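Side-chain contacts in type II restriction enzyme MspI (Moraxella sp., PDB 1SA3), which recognises the double-stranded DNA sequence 5'-CCGG-3' and cleaves it after the first cytosine, leaving 5'-phosphate ends: residues 36-41 with 116-121; 204-209 with 223-228. All blocks are in the same frame, centred on the assembly; numbering follows the deposited sequence.

Interaction 1: 36-41 with 116-121. With nucleotides of chain A.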
ATOM      1  N   LYS E  36       4.769 -13.537  -1.534  1.00 18.67           N
ATOM      2  CA  LYS E  36       4.565 -14.968  -1.692  1.00 19.44           C
ATOM      3  C   LYS E  36       3.859 -15.577  -0.481  1.00 18.14           C
ATOM      4  O   LYS E  36       3.102 -16.534  -0.615  1.00 18.66           O
ATOM      5  CB  LYS E  36       5.915 -15.655  -1.926  1.00 23.79           C
ATOM      6  CG  LYS E  36       5.859 -16.845  -2.870  1.00 32.91           C
ATOM      7  CD  LYS E  36       5.724 -18.144  -2.125  1.00 33.30           C
ATOM      8  CE  LYS E  36       5.881 -19.333  -3.067  1.00 33.43           C
ATOM      9  NZ  LYS E  36       6.048 -20.600  -2.297  1.00 26.44           N
ATOM     10  N   TYR E  37       4.112 -15.016   0.696  1.00 17.59           N
ATOM     11  CA  TYR E  37       3.495 -15.490   1.934  1.00 15.32           C
ATOM     12  C   TYR E  37       1.975 -15.357   1.806  1.00 16.18           C
ATOM     13  O   TYR E  37       1.232 -16.268   2.174  1.00 16.56           O
ATOM     14  CB  TYR E  37       4.033 -14.661   3.104  1.00 15.72           C
ATOM     15  CG  TYR E  37       3.667 -15.128   4.503  1.00 16.81           C
ATOM     16  CD1 TYR E  37       3.407 -16.471   4.787  1.00 16.58           C
ATOM     17  CD2 TYR E  37       3.645 -14.220   5.557  1.00 13.34           C
ATOM     18  CE1 TYR E  37       3.136 -16.887   6.106  1.00 15.70           C
ATOM     19  CE2 TYR E  37       3.385 -14.611   6.846  1.00 13.67           C
ATOM     20  CZ  TYR E  37       3.131 -15.945   7.123  1.00 15.95           C
ATOM     21  OH  TYR E  37       2.894 -16.302   8.427  1.00 17.61           O
ATOM     22  N   ILE E  38       1.514 -14.231   1.265  1.00 15.19           N
ATOM     23  CA  ILE E  38       0.079 -14.021   1.075  1.00 14.43           C
ATOM     24  C   ILE E  38      -0.448 -14.969   0.000  1.00 14.58           C
ATOM     25  O   ILE E  38      -1.490 -15.591   0.180  1.00 15.95           O
ATOM     26  CB  ILE E  38      -0.242 -12.556   0.652  1.00 14.79           C
ATOM     27  CG1 ILE E  38       0.125 -11.587   1.777  1.00 10.96           C
ATOM     28  CG2 ILE E  38      -1.728 -12.407   0.303  1.00 14.26           C
ATOM     29  CD1 ILE E  38      -0.708 -11.739   3.044  1.00 12.05           C
ATOM     30  N   LEU E  39       0.278 -15.088  -1.110  1.00 14.34           N
ATOM     31  CA  LEU E  39      -0.147 -15.953  -2.199  1.00 15.77           C
ATOM     32  C   LEU E  39      -0.332 -17.402  -1.746  1.00 19.20           C
ATOM     33  O   LEU E  39      -1.298 -18.061  -2.147  1.00 16.48           O
ATOM     34  CB  LEU E  39       0.850 -15.888  -3.358  1.00 19.00           C
ATOM     35  CG  LEU E  39       1.050 -14.544  -4.076  1.00 23.10           C
ATOM     36  CD1 LEU E  39       2.179 -14.678  -5.085  1.00 24.26           C
ATOM     37  CD2 LEU E  39      -0.229 -14.117  -4.781  1.00 24.15           C
ATOM     38  N   ASP E  40       0.571 -17.888  -0.901  1.00 17.22           N
ATOM     39  CA  ASP E  40       0.483 -19.261  -0.416  1.00 20.06           C
ATOM     40  C   ASP E  40      -0.658 -19.470   0.577  1.00 19.35           C
ATOM     41  O   ASP E  40      -1.310 -20.513   0.568  1.00 18.46           O
ATOM     42  CB  ASP E  40       1.811 -19.688   0.218  1.00 22.33           C
ATOM     43  CG  ASP E  40       2.878 -20.009  -0.819  1.00 23.49           C
ATOM     44  OD1 ASP E  40       2.554 -20.015  -2.026  1.00 20.20           O
ATOM     45  OD2 ASP E  40       4.037 -20.259  -0.421  1.00 24.52           O
ATOM     46  N   ILE E  41      -0.901 -18.488   1.437  1.00 17.97           N
ATOM     47  CA  ILE E  41      -1.983 -18.611   2.401  1.00 18.80           C
ATOM     48  C   ILE E  41      -3.313 -18.717   1.648  1.00 18.81           C
ATOM     49  O   ILE E  41      -4.202 -19.467   2.055  1.00 16.75           O
ATOM     50  CB  ILE E  41      -2.015 -17.402   3.373  1.00 19.07           C
ATOM     51  CG1 ILE E  41      -0.817 -17.467   4.321  1.00 18.04           C
ATOM     52  CG2 ILE E  41      -3.323 -17.396   4.167  1.00 19.48           C
ATOM     53  CD1 ILE E  41      -0.632 -16.228   5.189  1.00 18.37           C
ATOM     54  N   LEU E 116      -4.255  -6.435  -4.855  1.00 14.69           N
ATOM     55  CA  LEU E 116      -3.553  -6.089  -3.627  1.00 15.11           C
ATOM     56  C   LEU E 116      -2.255  -5.344  -3.838  1.00  9.77           C
ATOM     57  O   LEU E 116      -1.590  -5.500  -4.862  1.00 13.37           O
ATOM     58  CB  LEU E 116      -3.204  -7.368  -2.851  1.00 11.95           C
ATOM     59  CG  LEU E 116      -4.181  -8.536  -2.716  1.00 13.74           C
ATOM     60  CD1 LEU E 116      -3.393  -9.797  -2.339  1.00 18.39           C
ATOM     61  CD2 LEU E 116      -5.240  -8.233  -1.668  1.00 15.60           C
ATOM     62  N   ASN E 117      -1.894  -4.538  -2.849  1.00  8.79           N
ATOM     63  CA  ASN E 117      -0.612  -3.849  -2.861  1.00 12.52           C
ATOM     64  C   ASN E 117       0.031  -4.388  -1.578  1.00 13.91           C
ATOM     65  O   ASN E 117      -0.568  -4.325  -0.507  1.00 13.85           O
ATOM     66  CB  ASN E 117      -0.762  -2.335  -2.782  1.00 12.63           C
ATOM     67  CG  ASN E 117       0.587  -1.627  -2.761  1.00 17.08           C
ATOM     68  OD1 ASN E 117       1.159  -1.399  -1.700  1.00 15.69           O
ATOM     69  ND2 ASN E 117       1.109  -1.302  -3.940  1.00 13.16           N
ATOM     70  N   ILE E 118       1.239  -4.925  -1.690  1.00 12.96           N
ATOM     71  CA  ILE E 118       1.906  -5.523  -0.533  1.00 15.16           C
ATOM     72  C   ILE E 118       3.296  -4.963  -0.307  1.00 13.60           C
ATOM     73  O   ILE E 118       4.088  -4.880  -1.240  1.00 11.35           O
ATOM     74  CB  ILE E 118       2.027  -7.053  -0.715  1.00 16.34           C
ATOM     75  CG1 ILE E 118       0.665  -7.626  -1.111  1.00 15.30           C
ATOM     76  CG2 ILE E 118       2.536  -7.708   0.584  1.00 17.78           C
ATOM     77  CD1 ILE E 118       0.678  -9.115  -1.456  1.00 15.85           C
ATOM     78  N   LYS E 119       3.587  -4.589   0.938  1.00  9.97           N
ATOM     79  CA  LYS E 119       4.892  -4.042   1.289  1.00 11.83           C
ATOM     80  C   LYS E 119       5.368  -4.571   2.632  1.00 15.07           C
ATOM     81  O   LYS E 119       4.598  -5.158   3.397  1.00 14.39           O
ATOM     82  CB  LYS E 119       4.842  -2.518   1.400  1.00 12.00           C
ATOM     83  CG  LYS E 119       4.500  -1.770   0.136  1.00 14.51           C
ATOM     84  CD  LYS E 119       4.494  -0.255   0.408  1.00 15.91           C
ATOM     85  CE  LYS E 119       3.905   0.506  -0.764  1.00 20.25           C
ATOM     86  NZ  LYS E 119       4.593   0.172  -2.052  1.00 19.72           N
ATOM     87  N   HIS E 120       6.657  -4.368   2.899  1.00 16.35           N
ATOM     88  CA  HIS E 120       7.248  -4.754   4.179  1.00 15.16           C
ATOM     89  C   HIS E 120       8.041  -3.533   4.626  1.00 12.15           C
ATOM     90  O   HIS E 120       8.579  -2.794   3.803  1.00 13.39           O
ATOM     91  CB  HIS E 120       8.193  -5.953   4.038  1.00 16.27           C
ATOM     92  CG  HIS E 120       9.597  -5.583   3.667  1.00 16.02           C
ATOM     93  ND1 HIS E 120       9.939  -5.101   2.421  1.00 16.84           N
ATOM     94  CD2 HIS E 120      10.746  -5.622   4.383  1.00 20.73           C
ATOM     95  CE1 HIS E 120      11.237  -4.859   2.387  1.00 20.54           C
ATOM     96  NE2 HIS E 120      11.752  -5.167   3.565  1.00 19.22           N
ATOM     97  N   SER E 121       8.109  -3.323   5.931  1.00 13.78           N
ATOM     98  CA  SER E 121       8.830  -2.186   6.481  1.00 15.33           C
ATOM     99  C   SER E 121       9.061  -2.410   7.960  1.00 16.13           C
ATOM    100  O   SER E 121       8.340  -3.174   8.600  1.00 18.71           O
ATOM    101  CB  SER E 121       8.025  -0.896   6.302  1.00 15.52           C
ATOM    102  OG  SER E 121       8.702   0.211   6.881  1.00 14.21           O
TER
ATOM    103  P    DG A   6       8.940  -2.437   0.162  1.00 15.77           P
ATOM    104  OP1  DG A   6       8.343  -3.692   0.693  1.00 15.44           O
ATOM    105  OP2  DG A   6       8.132  -1.184   0.167  1.00 12.08           O
ATOM    106  O5'  DG A   6      10.310  -2.123   0.900  1.00 15.22           O
ATOM    107  C5'  DG A   6      10.470  -0.954   1.695  1.00 15.80           C
ATOM    108  C4'  DG A   6      11.923  -0.783   2.057  1.00 12.14           C
ATOM    109  O4'  DG A   6      12.537  -0.089   0.940  1.00 13.07           O
ATOM    110  C3'  DG A   6      12.127   0.128   3.264  1.00 17.97           C
ATOM    111  O3'  DG A   6      12.472  -0.556   4.455  1.00 20.19           O
ATOM    112  C2'  DG A   6      13.269   1.048   2.881  1.00 16.25           C
ATOM    113  C1'  DG A   6      13.432   0.924   1.377  1.00 14.49           C
ATOM    114  N9   DG A   6      12.982   2.205   0.834  1.00 12.07           N
ATOM    115  C8   DG A   6      11.754   2.506   0.288  1.00 15.46           C
ATOM    116  N7   DG A   6      11.601   3.786   0.045  1.00 13.63           N
ATOM    117  C5   DG A   6      12.812   4.355   0.419  1.00 13.11           C
ATOM    118  C6   DG A   6      13.242   5.719   0.394  1.00 12.77           C
ATOM    119  O6   DG A   6      12.607   6.722   0.037  1.00 13.02           O
ATOM    120  N1   DG A   6      14.550   5.852   0.858  1.00 15.01           N
ATOM    121  C2   DG A   6      15.344   4.811   1.300  1.00 19.17           C
ATOM    122  N2   DG A   6      16.585   5.138   1.723  1.00 16.11           N
ATOM    123  N3   DG A   6      14.953   3.543   1.331  1.00 13.89           N
ATOM    124  C4   DG A   6      13.687   3.389   0.879  1.00 14.33           C
ATOM    125  P    DG A   7      12.198   0.170   5.860  1.00 19.61           P
ATOM    126  OP1  DG A   7      12.227  -0.888   6.894  1.00 21.78           O
ATOM    127  OP2  DG A   7      11.018   1.063   5.756  1.00 18.91           O
ATOM    128  O5'  DG A   7      13.474   1.097   6.029  1.00 20.58           O
ATOM    129  C5'  DG A   7      14.772   0.560   5.811  1.00 22.57           C
ATOM    130  C4'  DG A   7      15.822   1.582   6.170  1.00 25.47           C
ATOM    131  O4'  DG A   7      15.778   2.668   5.209  1.00 25.62           O
ATOM    132  C3'  DG A   7      15.619   2.212   7.548  1.00 25.01           C
ATOM    133  O3'  DG A   7      16.872   2.351   8.213  1.00 31.46           O
ATOM    134  C2'  DG A   7      15.045   3.579   7.235  1.00 27.54           C
ATOM    135  C1'  DG A   7      15.687   3.903   5.896  1.00 24.92           C
ATOM    136  N9   DG A   7      14.883   4.816   5.091  1.00 20.80           N
ATOM    137  C8   DG A   7      13.665   4.560   4.508  1.00 19.54           C
ATOM    138  N7   DG A   7      13.153   5.603   3.914  1.00 14.61           N
ATOM    139  C5   DG A   7      14.095   6.606   4.100  1.00 14.54           C
ATOM    140  C6   DG A   7      14.092   7.972   3.687  1.00 16.80           C
ATOM    141  O6   DG A   7      13.221   8.590   3.051  1.00 17.27           O
ATOM    142  N1   DG A   7      15.251   8.630   4.094  1.00 15.06           N
ATOM    143  C2   DG A   7      16.282   8.054   4.806  1.00 17.90           C
ATOM    144  N2   DG A   7      17.319   8.850   5.104  1.00 15.54           N
ATOM    145  N3   DG A   7      16.295   6.791   5.195  1.00 15.10           N
ATOM    146  C4   DG A   7      15.178   6.131   4.813  1.00 19.81           C
TER

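Interaction 2: 204-209 with 223-228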
ATOM      1  N   LEU E 204      -4.523  -2.690   1.083  1.00 12.88           N
ATOM      2  CA  LEU E 204      -3.125  -2.343   1.292  1.00  9.63           C
ATOM      3  C   LEU E 204      -2.659  -3.222   2.454  1.00 12.80           C
ATOM      4  O   LEU E 204      -3.144  -3.093   3.590  1.00 14.45           O
ATOM      5  CB  LEU E 204      -2.983  -0.863   1.660  1.00 12.46           C
ATOM      6  CG  LEU E 204      -3.694   0.113   0.714  1.00 10.28           C
ATOM      7  CD1 LEU E 204      -3.482   1.544   1.201  1.00 12.93           C
ATOM      8  CD2 LEU E 204      -3.157  -0.066  -0.724  1.00  9.85           C
ATOM      9  N   ILE E 205      -1.741  -4.128   2.148  1.00  9.19           N
ATOM     10  CA  ILE E 205      -1.199  -5.064   3.123  1.00 12.75           C
ATOM     11  C   ILE E 205       0.183  -4.578   3.526  1.00 11.05           C
ATOM     12  O   ILE E 205       1.044  -4.382   2.678  1.00 12.86           O
ATOM     13  CB  ILE E 205      -1.086  -6.485   2.509  1.00 13.67           C
ATOM     14  CG1 ILE E 205      -2.475  -6.970   2.087  1.00 13.94           C
ATOM     15  CG2 ILE E 205      -0.457  -7.458   3.506  1.00 12.83           C
ATOM     16  CD1 ILE E 205      -2.481  -8.348   1.429  1.00 13.18           C
ATOM     17  N   ARG E 206       0.382  -4.372   4.823  1.00 15.02           N
ATOM     18  CA  ARG E 206       1.660  -3.897   5.333  1.00 14.45           C
ATOM     19  C   ARG E 206       2.229  -4.827   6.399  1.00 16.26           C
ATOM     20  O   ARG E 206       1.699  -4.909   7.508  1.00 15.32           O
ATOM     21  CB  ARG E 206       1.506  -2.497   5.933  1.00 15.31           C
ATOM     22  CG  ARG E 206       1.004  -1.438   4.965  1.00 17.79           C
ATOM     23  CD  ARG E 206       2.000  -1.173   3.849  1.00 21.03           C
ATOM     24  NE  ARG E 206       1.544  -0.102   2.969  1.00 25.41           N
ATOM     25  CZ  ARG E 206       1.378   1.160   3.351  1.00 28.96           C
ATOM     26  NH1 ARG E 206       1.635   1.518   4.603  1.00 32.66           N
ATOM     27  NH2 ARG E 206       0.949   2.066   2.485  1.00 32.90           N
ATOM     28  N   PHE E 207       3.302  -5.528   6.054  1.00 16.10           N
ATOM     29  CA  PHE E 207       3.967  -6.426   6.993  1.00 13.73           C
ATOM     30  C   PHE E 207       5.011  -5.630   7.758  1.00 16.72           C
ATOM     31  O   PHE E 207       5.827  -4.921   7.157  1.00 17.29           O
ATOM     32  CB  PHE E 207       4.682  -7.561   6.261  1.00 12.19           C
ATOM     33  CG  PHE E 207       3.773  -8.638   5.774  1.00 12.35           C
ATOM     34  CD1 PHE E 207       3.375  -8.679   4.445  1.00 10.31           C
ATOM     35  CD2 PHE E 207       3.320  -9.621   6.641  1.00 12.80           C
ATOM     36  CE1 PHE E 207       2.529  -9.695   3.989  1.00 14.44           C
ATOM     37  CE2 PHE E 207       2.481 -10.638   6.199  1.00 13.48           C
ATOM     38  CZ  PHE E 207       2.085 -10.673   4.868  1.00 14.83           C
ATOM     39  N   GLN E 208       4.966  -5.718   9.079  1.00 18.49           N
ATOM     40  CA  GLN E 208       5.955  -5.042   9.894  1.00 18.02           C
ATOM     41  C   GLN E 208       7.044  -6.091  10.111  1.00 17.05           C
ATOM     42  O   GLN E 208       6.809  -7.137  10.721  1.00 16.39           O
ATOM     43  CB  GLN E 208       5.360  -4.607  11.227  1.00 21.89           C
ATOM     44  CG  GLN E 208       6.357  -3.862  12.095  1.00 27.84           C
ATOM     45  CD  GLN E 208       5.715  -3.313  13.348  1.00 32.57           C
ATOM     46  OE1 GLN E 208       4.958  -4.013  14.027  1.00 37.12           O
ATOM     47  NE2 GLN E 208       6.018  -2.063  13.670  1.00 33.02           N
ATOM     48  N   VAL E 209       8.229  -5.805   9.589  1.00 19.10           N
ATOM     49  CA  VAL E 209       9.353  -6.722   9.681  1.00 17.76           C
ATOM     50  C   VAL E 209      10.550  -5.996  10.263  1.00 18.25           C
ATOM     51  O   VAL E 209      11.015  -5.002   9.701  1.00 17.16           O
ATOM     52  CB  VAL E 209       9.716  -7.255   8.289  1.00 16.24           C
ATOM     53  CG1 VAL E 209      10.883  -8.212   8.386  1.00 15.81           C
ATOM     54  CG2 VAL E 209       8.504  -7.950   7.670  1.00 10.46           C
ATOM     55  N   ASP E 223     -11.099   2.507   1.639  1.00 18.10           N
ATOM     56  CA  ASP E 223     -11.936   3.427   2.412  1.00 19.02           C
ATOM     57  C   ASP E 223     -11.367   3.668   3.804  1.00 19.34           C
ATOM     58  O   ASP E 223     -11.218   4.815   4.226  1.00 18.60           O
ATOM     59  CB  ASP E 223     -13.371   2.894   2.544  1.00 22.83           C
ATOM     60  CG  ASP E 223     -14.194   3.097   1.285  1.00 25.36           C
ATOM     61  OD1 ASP E 223     -13.692   3.726   0.327  1.00 26.30           O
ATOM     62  OD2 ASP E 223     -15.348   2.625   1.259  1.00 28.03           O
ATOM     63  N   ASP E 224     -11.043   2.589   4.516  1.00 17.57           N
ATOM     64  CA  ASP E 224     -10.506   2.713   5.868  1.00 16.26           C
ATOM     65  C   ASP E 224      -9.143   3.379   5.909  1.00 18.65           C
ATOM     66  O   ASP E 224      -8.856   4.171   6.818  1.00 17.83           O
ATOM     67  CB  ASP E 224     -10.429   1.346   6.545  1.00 18.78           C
ATOM     68  CG  ASP E 224     -11.796   0.751   6.802  1.00 20.28           C
ATOM     69  OD1 ASP E 224     -12.797   1.480   6.671  1.00 23.17           O
ATOM     70  OD2 ASP E 224     -11.877  -0.442   7.142  1.00 19.72           O
ATOM     71  N   TYR E 225      -8.294   3.066   4.936  1.00 13.95           N
ATOM     72  CA  TYR E 225      -6.970   3.671   4.902  1.00 14.61           C
ATOM     73  C   TYR E 225      -7.128   5.186   4.776  1.00 15.68           C
ATOM     74  O   TYR E 225      -6.474   5.953   5.489  1.00 17.70           O
ATOM     75  CB  TYR E 225      -6.166   3.142   3.711  1.00 13.91           C
ATOM     76  CG  TYR E 225      -4.802   3.786   3.575  1.00 11.61           C
ATOM     77  CD1 TYR E 225      -3.718   3.349   4.347  1.00 13.42           C
ATOM     78  CD2 TYR E 225      -4.594   4.843   2.684  1.00 15.83           C
ATOM     79  CE1 TYR E 225      -2.461   3.945   4.232  1.00 14.78           C
ATOM     80  CE2 TYR E 225      -3.340   5.446   2.563  1.00 14.49           C
ATOM     81  CZ  TYR E 225      -2.280   4.993   3.337  1.00 13.93           C
ATOM     82  OH  TYR E 225      -1.035   5.576   3.205  1.00 14.59           O
ATOM     83  N   VAL E 226      -7.998   5.608   3.863  1.00 16.60           N
ATOM     84  CA  VAL E 226      -8.244   7.034   3.648  1.00 19.08           C
ATOM     85  C   VAL E 226      -8.753   7.683   4.937  1.00 20.21           C
ATOM     86  O   VAL E 226      -8.258   8.727   5.350  1.00 18.78           O
ATOM     87  CB  VAL E 226      -9.275   7.258   2.513  1.00 20.02           C
ATOM     88  CG1 VAL E 226      -9.674   8.740   2.440  1.00 24.67           C
ATOM     89  CG2 VAL E 226      -8.683   6.811   1.180  1.00 19.20           C
ATOM     90  N   SER E 227      -9.739   7.058   5.572  1.00 19.59           N
ATOM     91  CA  SER E 227     -10.279   7.589   6.822  1.00 23.08           C
ATOM     92  C   SER E 227      -9.173   7.749   7.852  1.00 23.35           C
ATOM     93  O   SER E 227      -9.112   8.764   8.548  1.00 26.60           O
ATOM     94  CB  SER E 227     -11.359   6.662   7.382  1.00 24.60           C
ATOM     95  OG  SER E 227     -12.473   6.603   6.509  1.00 33.02           O
ATOM     96  N   ASP E 228      -8.299   6.751   7.954  1.00 21.88           N
ATOM     97  CA  ASP E 228      -7.201   6.813   8.914  1.00 21.29           C
ATOM     98  C   ASP E 228      -6.274   7.992   8.632  1.00 21.00           C
ATOM     99  O   ASP E 228      -5.901   8.721   9.550  1.00 23.98           O
ATOM    100  CB  ASP E 228      -6.380   5.518   8.900  1.00 21.63           C
ATOM    101  CG  ASP E 228      -7.159   4.319   9.425  1.00 24.90           C
ATOM    102  OD1 ASP E 228      -8.181   4.513  10.115  1.00 24.02           O
ATOM    103  OD2 ASP E 228      -6.735   3.178   9.152  1.00 26.64           O
TER

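Interaction 1: 36-41 with 116-121
I38 of helix 23-41 lays its branched side chain over the ends of L116 and I118, two residues on the same face of strand 111-121. Its CG2 meets CD1 of L116 at 4.1 Å, while CD1 of I118 lies 4.1 Å from I38 CG1 and just as near I38 CB. With CG1 anti to the carbonyl carbon (chi1 -65°), the two branches of I38 divide between the strand residues. Branched aliphatic groups suit this layer, where a helix rests on a sheet and the touching groups are all apolar; F207 and I62 also touch I38.

The strand's end turns to DNA. H120 grips OP1 of DG6 of chain A twice, through its backbone N at 2.9 Å, fairly straight (162°), and through ND1 at 2.7 Å, more bent (145°), at the ring edge. Histidine suits because both N-H groups can point at one phosphate oxygen. S121 OG donates to OP2 of DG7 of chain A at 2.7 Å. The backbone N of I118 is hydrogen-bonded to OD2 of D99, which with E35 and D84 binds the sodium ion. Such a helix-on-sheet core with acidic metal ligands is typical of the PDDEXK nuclease fold.

Interaction 2: 204-209 with 223-228
The ring of Y225 receives the CD1 methyl of L204 on one face, while the guanidinium of R206 approaches its hydroxyl end obliquely; R229 makes a cation-pi contact with the same ring. Y225 OH in turn lies at the edge of the R206 guanidinium, near its plane, and the two planes are 74° apart. Strands 203-210 and 213-221 form a beta-hairpin at the edge of the mixed sheet, and helix 222-234 follows directly, packing Y225 back on the sheet face that carries L204 and R206.

The methyl-ring contact is a CH-pi interaction, with L204 CD1 3.6 Å from the centroid of the Y225 ring and 16° off its normal. The methyl leans toward the CB side of the ring, and its nearest atom there is Y225 CG at 3.5 Å. Because CG of Y225 is anti to the backbone N (chi1 177°), the ring reaches out from the helix to the strand. Leucine suits this place because its terminal methyl can sit on the pi face, and tyrosine because it joins that apolar face to a polar tip. I183 and V187 of helix 179-188 also pack on Y225.

R206 and Y225 share a partner at their polar ends: the C-terminal carboxylate oxygen of G262 makes a salt bridge with R206 NH1 and accepts a hydrogen bond from Y225 OH. This shared anion probably explains why a cationic group, itself partly exposed, and a buried hydroxyl converge here. The positive charge of R206 probably favours the ionised form of the terminal carboxylate. The arginine bends at chi2 on its way there, leaving NH2 at 4.1 Å from Y225 OH.

How the interactions relate
Both contacts are buried and meet in one mixed sheet, where strands 111-121 and 203-210 run parallel as neighbours. The backbone bond from I205 N to N117 O, 2.9 Å long, is one of those joining them. Interaction 1 is purely aliphatic between helix and strand, yet its strand goes on to DNA phosphates and lies closer to the sodium ion. Interaction 2 engages a different helix and mixes a methyl-ring contact with polar groups that converge on the chain's C-terminus. F207 bridges the two: it belongs to strand 203-210, but its CZ packs 3.5 Å from I38 CD1, on the side of helix 23-41.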